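Local coordinates for FAD-dependent oxidoreductase (PDB 3M9V), which probably acts as a flavin-dependent oxidoreductase on a dTDP-linked sugar in D-kijanose biosynthesis, with the fold of the acyl-CoA dehydrogenase family, at residues Arg60-Gly74 and Glu128-Val140. Numbering follows the deposited sequence.
Sequences RKDGLMGATVPAELG and ERILRGMVAGDAV
A Schellman motif ends helix 121-136 at Gly137, and Arg60, in the last turn of helix 53-61, reaches across to its carbonyl. NE and NH2 of Arg60 both donate hydrogen bonds to Gly137 O, side-on and each at 3.0 Å, with the oxygen about 15° out of the guanidinium plane; both bonds are bent, near 140° at the hydrogens. Arg60 NH1 keeps a salt bridge to Asp57, which helps fix the rotation of the group. An alanine in place of Arg60 would take away both donors, and would probably leave Gly137 O without these partners and Asp57 without its charged mate. Gly63 closes helix 53-61 with a second Schellman motif, and the loop that follows packs along helix 121-136, within the all-helical N-terminal domain of the acyl-CoA dehydrogenase fold. Gly66 lets the backbones meet, its CA 4.1 Å from Val135 CA, where a CB would clash. Farther on, Val69 presses CG1 to within 3.5 Å of Val135 CG2; chi1 of 173° sets CG1 anti to the backbone N and leaves CG2 beside it, 3.9 Å from Leu131 CD2. Leu73 CD1 meets Leu131 CD1 at 3.9 Å. At the Arg60 end, Met65, bent at chi2 and chi3, brings CE 4.0 Å from Val140 CG1. The side chain of Leu131 lies about 10 Å from the bound dTDP.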
# COMPACT_ATOMS: atom_id res chain seq x y z
N ARG A 60 -4.27 42.34 -2.49
CA ARG A 60 -5.39 43.29 -2.37
C ARG A 60 -5.23 44.46 -3.34
O ARG A 60 -6.13 44.71 -4.14
CB ARG A 60 -5.56 43.82 -0.95
CG ARG A 60 -5.94 42.74 0.05
CD ARG A 60 -5.90 43.21 1.50
NE ARG A 60 -6.55 44.51 1.64
CZ ARG A 60 -5.93 45.63 2.00
NH1 ARG A 60 -4.64 45.63 2.32
NH2 ARG A 60 -6.62 46.76 2.07
N LYS A 61 -4.10 45.15 -3.29
CA LYS A 61 -3.97 46.36 -4.08
C LYS A 61 -3.80 46.00 -5.56
O LYS A 61 -4.13 46.81 -6.43
CB LYS A 61 -2.88 47.29 -3.55
CG LYS A 61 -1.52 46.62 -3.36
CD LYS A 61 -0.40 47.65 -3.20
CE LYS A 61 0.06 48.17 -4.56
NZ LYS A 61 -0.72 49.35 -5.06
N ASP A 62 -3.36 44.77 -5.85
CA ASP A 62 -3.20 44.31 -7.22
C ASP A 62 -4.53 43.81 -7.77
O ASP A 62 -4.59 43.30 -8.89
CB ASP A 62 -2.24 43.12 -7.19
CG ASP A 62 -1.34 43.07 -8.39
OD1 ASP A 62 -0.99 44.17 -8.86
OD2 ASP A 62 -1.01 41.95 -8.85
N GLY A 63 -5.58 43.87 -6.97
CA GLY A 63 -6.88 43.32 -7.39
C GLY A 63 -7.08 41.81 -7.46
O GLY A 63 -8.18 41.34 -7.76
N LEU A 64 -6.07 41.01 -7.12
CA LEU A 64 -6.25 39.56 -7.21
C LEU A 64 -7.22 39.01 -6.17
O LEU A 64 -7.71 37.88 -6.29
CB LEU A 64 -4.90 38.84 -7.18
CG LEU A 64 -3.95 39.42 -8.23
CD1 LEU A 64 -2.55 38.88 -8.12
CD2 LEU A 64 -4.47 39.27 -9.68
N MET A 65 -7.50 39.79 -5.13
CA MET A 65 -8.51 39.41 -4.13
C MET A 65 -9.93 39.51 -4.68
O MET A 65 -10.89 39.05 -4.07
CB MET A 65 -8.27 40.17 -2.82
CG MET A 65 -6.98 39.78 -2.10
SD MET A 65 -6.94 38.13 -1.33
CE MET A 65 -8.00 38.27 0.10
N GLY A 66 -10.04 40.08 -5.88
CA GLY A 66 -11.29 40.11 -6.63
C GLY A 66 -11.30 39.23 -7.86
O GLY A 66 -12.11 39.42 -8.77
N ALA A 67 -10.41 38.23 -7.92
CA ALA A 67 -10.27 37.47 -9.15
C ALA A 67 -11.55 36.74 -9.52
O ALA A 67 -11.84 36.55 -10.71
CB ALA A 67 -9.10 36.42 -9.06
N THR A 68 -12.28 36.26 -8.52
CA THR A 68 -13.49 35.48 -8.79
C THR A 68 -14.79 36.31 -8.65
O THR A 68 -15.91 35.79 -8.59
CB THR A 68 -13.57 34.23 -7.88
OG1 THR A 68 -13.40 34.63 -6.52
CG2 THR A 68 -12.44 33.23 -8.22
N VAL A 69 -14.64 37.63 -8.58
CA VAL A 69 -15.81 38.50 -8.67
C VAL A 69 -16.21 38.62 -10.14
O VAL A 69 -15.36 38.76 -11.01
CB VAL A 69 -15.48 39.90 -8.09
CG1 VAL A 69 -16.65 40.86 -8.35
CG2 VAL A 69 -15.18 39.78 -6.59
N PRO A 70 -17.52 38.55 -10.44
CA PRO A 70 -18.03 38.68 -11.81
C PRO A 70 -17.46 39.92 -12.52
O PRO A 70 -17.30 40.99 -11.91
CB PRO A 70 -19.52 38.87 -11.58
CG PRO A 70 -19.79 38.02 -10.37
CD PRO A 70 -18.58 38.24 -9.47
N ALA A 71 -17.09 39.81 -13.79
CA ALA A 71 -16.65 41.01 -14.50
C ALA A 71 -17.70 42.13 -14.48
O ALA A 71 -17.35 43.30 -14.41
CB ALA A 71 -16.22 40.68 -15.93
N GLU A 72 -18.99 41.78 -14.50
CA GLU A 72 -20.04 42.78 -14.34
C GLU A 72 -19.73 43.71 -13.17
O GLU A 72 -20.12 44.87 -13.24
CB GLU A 72 -21.41 42.16 -14.05
CG GLU A 72 -22.06 41.37 -15.19
CD GLU A 72 -21.64 39.89 -15.29
OE1 GLU A 72 -22.53 39.08 -15.64
OE2 GLU A 72 -20.46 39.52 -15.04
N LEU A 73 -19.06 43.24 -12.12
CA LEU A 73 -18.88 44.07 -10.94
C LEU A 73 -17.47 44.64 -10.87
O LEU A 73 -17.11 45.23 -9.86
CB LEU A 73 -19.25 43.35 -9.64
CG LEU A 73 -20.71 42.90 -9.65
CD1 LEU A 73 -21.06 42.17 -8.38
CD2 LEU A 73 -21.62 44.11 -9.71
N GLY A 74 -16.71 44.44 -11.94
CA GLY A 74 -15.34 44.92 -12.00
C GLY A 74 -14.27 43.91 -11.64
O GLY A 74 -13.10 44.28 -11.55
N GLU A 128 -23.74 41.77 -3.44
CA GLU A 128 -23.20 42.80 -4.34
C GLU A 128 -22.26 43.79 -3.63
O GLU A 128 -21.18 44.14 -4.10
CB GLU A 128 -24.30 43.59 -5.08
CG GLU A 128 -23.70 44.62 -6.02
CD GLU A 128 -24.67 45.36 -6.92
OE1 GLU A 128 -24.32 46.48 -7.31
OE2 GLU A 128 -25.75 44.84 -7.29
N ARG A 129 -22.69 44.22 -2.44
CA ARG A 129 -21.83 45.13 -1.69
C ARG A 129 -20.50 44.46 -1.35
O ARG A 129 -19.42 45.03 -1.57
CB ARG A 129 -22.49 45.67 -0.42
CG ARG A 129 -21.81 46.98 -0.01
CD ARG A 129 -22.74 48.08 0.51
NE ARG A 129 -23.44 47.69 1.74
CZ ARG A 129 -24.73 47.39 1.82
NH1 ARG A 129 -25.24 47.04 2.99
NH2 ARG A 129 -25.51 47.45 0.74
N ILE A 130 -20.55 43.24 -0.83
CA ILE A 130 -19.29 42.58 -0.50
C ILE A 130 -18.35 42.36 -1.69
O ILE A 130 -17.13 42.55 -1.61
CB ILE A 130 -19.57 41.26 0.24
CG1 ILE A 130 -20.32 41.61 1.53
CG2 ILE A 130 -18.26 40.56 0.53
CD1 ILE A 130 -20.84 40.42 2.31
N LEU A 131 -18.93 41.90 -2.80
CA LEU A 131 -18.21 41.59 -4.03
C LEU A 131 -17.49 42.83 -4.60
O LEU A 131 -16.31 42.73 -4.94
CB LEU A 131 -19.13 40.95 -5.08
CG LEU A 131 -19.66 39.52 -4.86
CD1 LEU A 131 -20.88 39.25 -5.76
CD2 LEU A 131 -18.59 38.46 -5.19
N ARG A 132 -18.16 43.99 -4.67
CA ARG A 132 -17.38 45.17 -5.07
C ARG A 132 -16.36 45.52 -4.01
O ARG A 132 -15.25 45.95 -4.31
CB ARG A 132 -18.22 46.41 -5.37
CG ARG A 132 -19.71 46.20 -5.34
CD ARG A 132 -20.40 47.49 -5.76
NE ARG A 132 -20.07 47.79 -7.15
CZ ARG A 132 -20.96 47.71 -8.13
NH1 ARG A 132 -20.59 47.97 -9.37
NH2 ARG A 132 -22.21 47.34 -7.85
N GLY A 133 -16.67 45.32 -2.74
CA GLY A 133 -15.58 45.38 -1.77
C GLY A 133 -14.33 44.58 -2.12
O GLY A 133 -13.19 45.06 -1.97
N MET A 134 -14.54 43.33 -2.55
CA MET A 134 -13.41 42.41 -2.73
C MET A 134 -12.53 42.95 -3.84
O MET A 134 -11.30 42.89 -3.78
CB MET A 134 -13.90 40.98 -3.04
CG MET A 134 -14.77 40.38 -1.94
SD MET A 134 -15.59 38.82 -2.32
CE MET A 134 -14.19 37.84 -2.85
N VAL A 135 -13.16 43.48 -4.89
CA VAL A 135 -12.36 43.98 -6.01
C VAL A 135 -11.51 45.18 -5.58
O VAL A 135 -10.34 45.33 -5.93
CB VAL A 135 -13.30 44.41 -7.16
CG1 VAL A 135 -12.48 45.01 -8.31
CG2 VAL A 135 -14.15 43.22 -7.65
N ALA A 136 -12.14 46.03 -4.77
CA ALA A 136 -11.55 47.31 -4.41
C ALA A 136 -10.34 47.09 -3.51
O ALA A 136 -9.53 47.99 -3.32
CB ALA A 136 -12.60 48.17 -3.68
N GLY A 137 -10.23 45.91 -2.92
CA GLY A 137 -9.24 45.70 -1.87
C GLY A 137 -9.76 45.97 -0.47
O GLY A 137 -9.00 45.88 0.49
N ASP A 138 -11.05 46.29 -0.33
CA ASP A 138 -11.57 46.59 1.00
C ASP A 138 -12.21 45.44 1.75
O ASP A 138 -12.42 45.56 2.95
CB ASP A 138 -12.59 47.74 0.98
CG ASP A 138 -12.02 49.02 0.38
OD1 ASP A 138 -10.83 49.33 0.59
OD2 ASP A 138 -12.79 49.70 -0.33
N ALA A 139 -12.54 44.34 1.08
CA ALA A 139 -13.23 43.27 1.77
C ALA A 139 -12.42 41.97 1.71
O ALA A 139 -12.12 41.49 0.61
CB ALA A 139 -14.63 43.06 1.21
N VAL A 140 -12.07 41.42 2.87
CA VAL A 140 -11.34 40.15 2.95
C VAL A 140 -12.27 39.21 3.74
O VAL A 140 -12.54 39.45 4.91
CB VAL A 140 -9.94 40.31 3.60
CG1 VAL A 140 -9.21 38.98 3.88
CG2 VAL A 140 -9.08 41.23 2.74